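Local coordinates for protein Cg3027-pa (Drosophila melanogaster, PDB 2VHH) that probably hydrolyses N-carbamoyl-beta-alanine and its 2-methyl homologue to the free beta-amino acids, ammonium and carbon dioxide in pyrimidine breakdown, at residues 58-63 and 320-325; 326-331 and 337-342. All coordinates share one frame; numbering follows the deposited sequence.

In the fold
Contacts 1 and 2 follow one another along the chain, their centres 11 Å apart, and share the loop that leads from strand 308-315 of one sheet to strand 337-344 of the other. Contact 1 packs residues 320-325 against the chain leaving edge strand 54-59; contact 2 lays residues 326-331 along the neighbouring strand 337-344. Two probable backbone hydrogen bonds couple them: F60 N to E342 O at 2.7 Å, and V320 O to T328 N at 2.8 Å. Both contacts are buried, their centres about 17 and 12 Å from the centre of the chain. They lie in the framework that joins the two sheets of the carbon-nitrogen hydrolase fold.

Contact 1: residues 58-63 and 320-325; sequences YRFTAR and VAAPDG
A322, whose methyl lies over the ring of F60, also closes a type I beta turn from A322 to G325: A322 O accepts a hydrogen bond from G325 N at 3.0 Å. The turn belongs to the nitrilase-like alpha-beta-beta-alpha fold of carbon-nitrogen hydrolases, on the connection that crosses from one central sheet to the other. Its last residue, G325, has a positive phi (91°), a conformation that glycine adopts easily.

F60 comes directly after edge strand 54-59 and carries the contact from its side. Its CG is anti to the carbonyl carbon (chi1 -74°), which turns the ring toward V320 and A322. A322 CB makes a CH-pi contact over one face, 3.9 Å from the centroid of the F60 ring and 23° off its normal. The methyl is displaced toward the rim, so that A322 CB comes nearest to F60 CE2, at 3.6 Å.

V320 meets the same ring farther along. The V320 and F60 side chains run antiparallel past one another, and V320 CG1, anti to its own N, approaches the ring obliquely. F60 also packs on V341 of strand 337-344 and on S326, while A322 rests against F283 of strand 283-295, placing the F60-A322 pair between strands of the two sheets. D324 OD1 is hydrogen-bonded to S326 OG just beyond the turn. At the V320 end, V320 CG1 comes within 4.0 Å of F60 CE1, and V320 O lies 4.1 Å from F60 CZ.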
ATOM      1  N   TYR C  58     -19.272 -11.580  47.045  1.00 33.19           N
ATOM      2  CA  TYR C  58     -19.703 -10.275  46.553  1.00 33.26           C
ATOM      3  C   TYR C  58     -20.574 -10.439  45.322  1.00 33.70           C
ATOM      4  O   TYR C  58     -20.555 -11.475  44.660  1.00 33.48           O
ATOM      5  CB  TYR C  58     -18.516  -9.374  46.251  1.00 32.88           C
ATOM      6  CG  TYR C  58     -17.641  -9.146  47.445  1.00 32.90           C
ATOM      7  CD1 TYR C  58     -16.424  -9.809  47.573  1.00 32.31           C
ATOM      8  CD2 TYR C  58     -18.035  -8.280  48.464  1.00 33.03           C
ATOM      9  CE1 TYR C  58     -15.608  -9.606  48.675  1.00 32.63           C
ATOM     10  CE2 TYR C  58     -17.232  -8.072  49.578  1.00 32.91           C
ATOM     11  CZ  TYR C  58     -16.018  -8.741  49.678  1.00 33.28           C
ATOM     12  OH  TYR C  58     -15.210  -8.529  50.779  1.00 33.57           O
ATOM     13  N   ARG C  59     -21.352  -9.408  45.030  1.00 34.43           N
ATOM     14  CA  ARG C  59     -22.296  -9.465  43.935  1.00 35.35           C
ATOM     15  C   ARG C  59     -22.148  -8.293  42.979  1.00 35.50           C
ATOM     16  O   ARG C  59     -21.999  -7.135  43.393  1.00 35.53           O
ATOM     17  CB  ARG C  59     -23.733  -9.539  44.455  1.00 35.37           C
ATOM     18  CG  ARG C  59     -24.761  -9.780  43.352  1.00 37.15           C
ATOM     19  CD  ARG C  59     -26.072 -10.306  43.891  1.00 40.29           C
ATOM     20  NE  ARG C  59     -26.676  -9.355  44.817  1.00 44.77           N
ATOM     21  CZ  ARG C  59     -27.545  -8.408  44.469  1.00 46.65           C
ATOM     22  NH1 ARG C  59     -28.034  -7.579  45.394  1.00 46.73           N
ATOM     23  NH2 ARG C  59     -27.931  -8.291  43.198  1.00 47.24           N
ATOM     24  N   PHE C  60     -22.177  -8.622  41.696  1.00 35.81           N
ATOM     25  CA  PHE C  60     -22.298  -7.636  40.642  1.00 36.20           C
ATOM     26  C   PHE C  60     -23.601  -7.870  39.924  1.00 36.73           C
ATOM     27  O   PHE C  60     -24.087  -9.000  39.846  1.00 36.86           O
ATOM     28  CB  PHE C  60     -21.122  -7.705  39.668  1.00 35.78           C
ATOM     29  CG  PHE C  60     -19.861  -7.151  40.231  1.00 35.00           C
ATOM     30  CD1 PHE C  60     -18.879  -7.991  40.714  1.00 34.66           C
ATOM     31  CD2 PHE C  60     -19.672  -5.784  40.315  1.00 34.51           C
ATOM     32  CE1 PHE C  60     -17.717  -7.476  41.257  1.00 35.04           C
ATOM     33  CE2 PHE C  60     -18.511  -5.260  40.855  1.00 34.96           C
ATOM     34  CZ  PHE C  60     -17.531  -6.104  41.324  1.00 35.14           C
ATOM     35  N   THR C  61     -24.161  -6.791  39.396  1.00 37.47           N
ATOM     36  CA  THR C  61     -25.473  -6.850  38.790  1.00 38.14           C
ATOM     37  C   THR C  61     -25.533  -6.093  37.450  1.00 38.43           C
ATOM     38  O   THR C  61     -24.618  -5.351  37.101  1.00 38.57           O
ATOM     39  CB  THR C  61     -26.534  -6.361  39.795  1.00 38.21           C
ATOM     40  OG1 THR C  61     -27.757  -7.052  39.546  1.00 39.24           O
ATOM     41  CG2 THR C  61     -26.738  -4.821  39.731  1.00 38.20           C
ATOM     42  N   ALA C  62     -26.598  -6.311  36.694  1.00 38.83           N
ATOM     43  CA  ALA C  62     -26.811  -5.591  35.453  1.00 39.24           C
ATOM     44  C   ALA C  62     -28.245  -5.079  35.411  1.00 39.63           C
ATOM     45  O   ALA C  62     -29.053  -5.425  36.265  1.00 39.61           O
ATOM     46  CB  ALA C  62     -26.521  -6.490  34.268  1.00 39.17           C
ATOM     47  N   ARG C  63     -28.571  -4.246  34.430  1.00 40.22           N
ATOM     48  CA  ARG C  63     -29.950  -3.823  34.304  1.00 41.17           C
ATOM     49  C   ARG C  63     -30.743  -4.915  33.604  1.00 41.18           C
ATOM     50  O   ARG C  63     -30.176  -5.769  32.924  1.00 41.28           O
ATOM     51  CB  ARG C  63     -30.088  -2.436  33.668  1.00 41.00           C
ATOM     52  CG  ARG C  63     -30.087  -2.379  32.156  1.00 42.47           C
ATOM     53  CD  ARG C  63     -29.772  -0.962  31.633  1.00 43.25           C
ATOM     54  NE  ARG C  63     -30.330   0.119  32.464  1.00 47.58           N
ATOM     55  CZ  ARG C  63     -29.612   0.920  33.257  1.00 48.37           C
ATOM     56  NH1 ARG C  63     -28.293   0.771  33.348  1.00 48.73           N
ATOM     57  NH2 ARG C  63     -30.213   1.871  33.967  1.00 48.33           N
ATOM     58  N   VAL C 320     -11.980  -9.191  41.988  1.00 22.78           N
ATOM     59  CA  VAL C 320     -12.680  -9.265  40.720  1.00 22.59           C
ATOM     60  C   VAL C 320     -13.029  -7.840  40.311  1.00 22.79           C
ATOM     61  O   VAL C 320     -13.598  -7.088  41.102  1.00 22.89           O
ATOM     62  CB  VAL C 320     -13.960 -10.165  40.819  1.00 22.42           C
ATOM     63  CG1 VAL C 320     -14.927  -9.885  39.693  1.00 21.57           C
ATOM     64  CG2 VAL C 320     -13.590 -11.619  40.823  1.00 21.63           C
ATOM     65  N   ALA C 321     -12.656  -7.465  39.089  1.00 23.00           N
ATOM     66  CA  ALA C 321     -13.009  -6.160  38.521  1.00 23.16           C
ATOM     67  C   ALA C 321     -14.131  -6.332  37.512  1.00 23.34           C
ATOM     68  O   ALA C 321     -14.122  -7.280  36.727  1.00 23.55           O
ATOM     69  CB  ALA C 321     -11.803  -5.516  37.868  1.00 22.99           C
ATOM     70  N   ALA C 322     -15.104  -5.428  37.556  1.00 23.64           N
ATOM     71  CA  ALA C 322     -16.244  -5.438  36.635  1.00 23.93           C
ATOM     72  C   ALA C 322     -16.083  -4.412  35.508  1.00 24.36           C
ATOM     73  O   ALA C 322     -15.427  -3.370  35.678  1.00 24.37           O
ATOM     74  CB  ALA C 322     -17.521  -5.179  37.387  1.00 23.89           C
ATOM     75  N   PRO C 323     -16.690  -4.696  34.346  1.00 24.80           N
ATOM     76  CA  PRO C 323     -16.592  -3.831  33.160  1.00 25.19           C
ATOM     77  C   PRO C 323     -17.031  -2.381  33.366  1.00 25.55           C
ATOM     78  O   PRO C 323     -16.611  -1.510  32.608  1.00 26.04           O
ATOM     79  CB  PRO C 323     -17.532  -4.507  32.158  1.00 24.93           C
ATOM     80  CG  PRO C 323     -18.392  -5.427  32.984  1.00 24.96           C
ATOM     81  CD  PRO C 323     -17.507  -5.888  34.077  1.00 24.74           C
ATOM     82  N   ASP C 324     -17.871  -2.121  34.359  1.00 25.91           N
ATOM     83  CA  ASP C 324     -18.332  -0.757  34.603  1.00 26.51           C
ATOM     84  C   ASP C 324     -17.387   0.038  35.502  1.00 26.46           C
ATOM     85  O   ASP C 324     -17.734   1.124  35.957  1.00 26.86           O
ATOM     86  CB  ASP C 324     -19.755  -0.744  35.174  1.00 26.85           C
ATOM     87  CG  ASP C 324     -19.823  -1.253  36.601  1.00 27.98           C
ATOM     88  OD1 ASP C 324     -19.118  -2.220  36.938  1.00 29.39           O
ATOM     89  OD2 ASP C 324     -20.600  -0.692  37.395  1.00 30.66           O
ATOM     90  N   GLY C 325     -16.197  -0.498  35.755  1.00 26.35           N
ATOM     91  CA  GLY C 325     -15.194   0.202  36.560  1.00 26.18           C
ATOM     92  C   GLY C 325     -15.245  -0.089  38.052  1.00 26.34           C
ATOM     93  O   GLY C 325     -14.368   0.360  38.803  1.00 26.32           O
TER

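Contact 2: residues 326-331 and 337-342; sequences SRTPSL and GLLVVE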
ATOM      1  N   SER C 326     -16.274  -0.819  38.492  1.00 26.19           N
ATOM      2  CA  SER C 326     -16.372  -1.227  39.885  1.00 26.16           C
ATOM      3  C   SER C 326     -15.553  -2.495  40.112  1.00 26.25           C
ATOM      4  O   SER C 326     -15.163  -3.174  39.158  1.00 26.30           O
ATOM      5  CB  SER C 326     -17.821  -1.444  40.279  1.00 26.09           C
ATOM      6  OG  SER C 326     -18.446  -2.299  39.349  1.00 26.93           O
ATOM      7  N   ARG C 327     -15.271  -2.790  41.381  1.00 26.13           N
ATOM      8  CA  ARG C 327     -14.448  -3.932  41.745  1.00 25.75           C
ATOM      9  C   ARG C 327     -14.699  -4.371  43.176  1.00 26.01           C
ATOM     10  O   ARG C 327     -15.104  -3.590  44.030  1.00 26.17           O
ATOM     11  CB  ARG C 327     -12.955  -3.628  41.564  1.00 25.44           C
ATOM     12  CG  ARG C 327     -12.458  -2.431  42.369  1.00 24.63           C
ATOM     13  CD  ARG C 327     -10.999  -2.563  42.760  1.00 22.77           C
ATOM     14  NE  ARG C 327     -10.817  -3.527  43.838  1.00 21.20           N
ATOM     15  CZ  ARG C 327      -9.638  -3.930  44.307  1.00 20.32           C
ATOM     16  NH1 ARG C 327      -8.508  -3.458  43.787  1.00 20.09           N
ATOM     17  NH2 ARG C 327      -9.591  -4.817  45.298  1.00 18.45           N
ATOM     18  N   THR C 328     -14.427  -5.642  43.412  1.00 26.19           N
ATOM     19  CA  THR C 328     -14.521  -6.286  44.700  1.00 26.25           C
ATOM     20  C   THR C 328     -13.393  -5.823  45.649  1.00 26.50           C
ATOM     21  O   THR C 328     -12.353  -5.355  45.189  1.00 26.75           O
ATOM     22  CB  THR C 328     -14.458  -7.783  44.412  1.00 26.04           C
ATOM     23  OG1 THR C 328     -15.791  -8.278  44.269  1.00 26.21           O
ATOM     24  CG2 THR C 328     -13.721  -8.549  45.470  1.00 26.00           C
ATOM     25  N   PRO C 329     -13.603  -5.911  46.977  1.00 26.67           N
ATOM     26  CA  PRO C 329     -12.455  -5.798  47.896  1.00 26.71           C
ATOM     27  C   PRO C 329     -11.514  -6.983  47.745  1.00 26.92           C
ATOM     28  O   PRO C 329     -11.964  -8.085  47.470  1.00 26.95           O
ATOM     29  CB  PRO C 329     -13.094  -5.850  49.286  1.00 26.31           C
ATOM     30  CG  PRO C 329     -14.535  -5.601  49.080  1.00 26.41           C
ATOM     31  CD  PRO C 329     -14.872  -6.077  47.703  1.00 26.56           C
ATOM     32  N   SER C 330     -10.222  -6.760  47.942  1.00 27.39           N
ATOM     33  CA  SER C 330      -9.231  -7.827  47.847  1.00 27.66           C
ATOM     34  C   SER C 330      -9.352  -8.855  48.951  1.00 28.03           C
ATOM     35  O   SER C 330      -9.768  -8.521  50.062  1.00 28.26           O
ATOM     36  CB  SER C 330      -7.837  -7.227  47.897  1.00 27.60           C
ATOM     37  OG  SER C 330      -7.433  -6.800  46.610  1.00 27.98           O
ATOM     38  N   LEU C 331      -8.976 -10.100  48.657  1.00 28.55           N
ATOM     39  CA  LEU C 331      -8.779 -11.095  49.711  1.00 29.00           C
ATOM     40  C   LEU C 331      -7.553 -10.728  50.551  1.00 29.82           C
ATOM     41  O   LEU C 331      -6.873  -9.734  50.279  1.00 29.93           O
ATOM     42  CB  LEU C 331      -8.630 -12.494  49.131  1.00 28.67           C
ATOM     43  CG  LEU C 331      -9.872 -13.221  48.620  1.00 28.42           C
ATOM     44  CD1 LEU C 331      -9.473 -14.600  48.154  1.00 28.16           C
ATOM     45  CD2 LEU C 331     -10.937 -13.322  49.677  1.00 27.44           C
ATOM     46  N   GLY C 337      -7.489 -18.123  50.838  1.00 31.17           N
ATOM     47  CA  GLY C 337      -8.865 -17.677  50.676  1.00 30.17           C
ATOM     48  C   GLY C 337      -9.588 -18.172  49.443  1.00 29.65           C
ATOM     49  O   GLY C 337      -8.973 -18.581  48.456  1.00 29.83           O
ATOM     50  N   LEU C 338     -10.910 -18.140  49.518  1.00 29.04           N
ATOM     51  CA  LEU C 338     -11.786 -18.437  48.396  1.00 28.45           C
ATOM     52  C   LEU C 338     -12.660 -17.217  48.186  1.00 28.26           C
ATOM     53  O   LEU C 338     -13.310 -16.750  49.119  1.00 28.20           O
ATOM     54  CB  LEU C 338     -12.653 -19.665  48.706  1.00 28.23           C
ATOM     55  CG  LEU C 338     -13.915 -19.947  47.894  1.00 28.26           C
ATOM     56  CD1 LEU C 338     -13.591 -20.315  46.460  1.00 28.56           C
ATOM     57  CD2 LEU C 338     -14.706 -21.058  48.547  1.00 28.48           C
ATOM     58  N   LEU C 339     -12.669 -16.689  46.968  1.00 28.07           N
ATOM     59  CA  LEU C 339     -13.474 -15.518  46.654  1.00 27.85           C
ATOM     60  C   LEU C 339     -14.623 -15.921  45.747  1.00 27.84           C
ATOM     61  O   LEU C 339     -14.411 -16.270  44.591  1.00 27.91           O
ATOM     62  CB  LEU C 339     -12.604 -14.434  46.004  1.00 27.97           C
ATOM     63  CG  LEU C 339     -13.241 -13.105  45.555  1.00 27.92           C
ATOM     64  CD1 LEU C 339     -13.791 -12.287  46.724  1.00 26.91           C
ATOM     65  CD2 LEU C 339     -12.232 -12.288  44.761  1.00 27.30           C
ATOM     66  N   VAL C 340     -15.839 -15.907  46.289  1.00 27.85           N
ATOM     67  CA  VAL C 340     -17.036 -16.193  45.504  1.00 27.70           C
ATOM     68  C   VAL C 340     -17.676 -14.877  45.091  1.00 27.85           C
ATOM     69  O   VAL C 340     -17.925 -14.009  45.921  1.00 28.03           O
ATOM     70  CB  VAL C 340     -18.043 -17.075  46.272  1.00 27.49           C
ATOM     71  CG1 VAL C 340     -19.272 -17.322  45.439  1.00 27.10           C
ATOM     72  CG2 VAL C 340     -17.411 -18.401  46.634  1.00 27.63           C
ATOM     73  N   VAL C 341     -17.912 -14.720  43.798  1.00 27.95           N
ATOM     74  CA  VAL C 341     -18.573 -13.529  43.285  1.00 28.07           C
ATOM     75  C   VAL C 341     -19.658 -13.911  42.283  1.00 28.25           C
ATOM     76  O   VAL C 341     -19.416 -14.640  41.329  1.00 28.29           O
ATOM     77  CB  VAL C 341     -17.564 -12.487  42.710  1.00 27.75           C
ATOM     78  CG1 VAL C 341     -16.467 -13.175  41.977  1.00 28.19           C
ATOM     79  CG2 VAL C 341     -18.248 -11.494  41.791  1.00 27.29           C
ATOM     80  N   GLU C 342     -20.867 -13.433  42.545  1.00 28.56           N
ATOM     81  CA  GLU C 342     -21.988 -13.601  41.644  1.00 29.04           C
ATOM     82  C   GLU C 342     -22.030 -12.423  40.658  1.00 29.04           C
ATOM     83  O   GLU C 342     -21.857 -11.268  41.054  1.00 29.19           O
ATOM     84  CB  GLU C 342     -23.272 -13.699  42.470  1.00 28.97           C
ATOM     85  CG  GLU C 342     -24.536 -13.270  41.760  1.00 30.62           C
ATOM     86  CD  GLU C 342     -25.789 -13.898  42.346  1.00 32.93           C
ATOM     87  OE1 GLU C 342     -25.758 -15.116  42.646  1.00 34.29           O
ATOM     88  OE2 GLU C 342     -26.808 -13.183  42.487  1.00 33.32           O
TER
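T328, which meets L339 across the contact, has its carbonyl held by the residue before it, R327. The R327 guanidinium turns back on its own segment: NE and NH2 grip T328 O side-on, with R327 NE to T328 O at 2.7 Å and R327 NH2 to T328 O at 2.8 Å. T328 O lies nearly in the guanidinium plane, and the bent N-H...O angles (145° and 139°) follow from two donors sharing one oxygen. R327 NH2 also reaches S330 OG at 3.2 Å, again close to that plane, so three bonds limit rotation of the group.

Next, T328 points its methyl at the strand, and T328 CG2 meets L339 CD1 tip to tip at 3.9 Å. In the nitrilase-like sandwich this joins the inter-sheet loop to an inner strand, flanked by strands 54-59 and 72-79; Y58 of the former packs on T328 and P329.

L331 ends the segment. Its CG stays beside the backbone N (chi1 -76°), and the side chain runs at a slant over L339, setting L331 CD1 3.8 Å from L339 CB. The same methyl, L331 CD1, lies 3.8 Å from G337 C, against bare backbone.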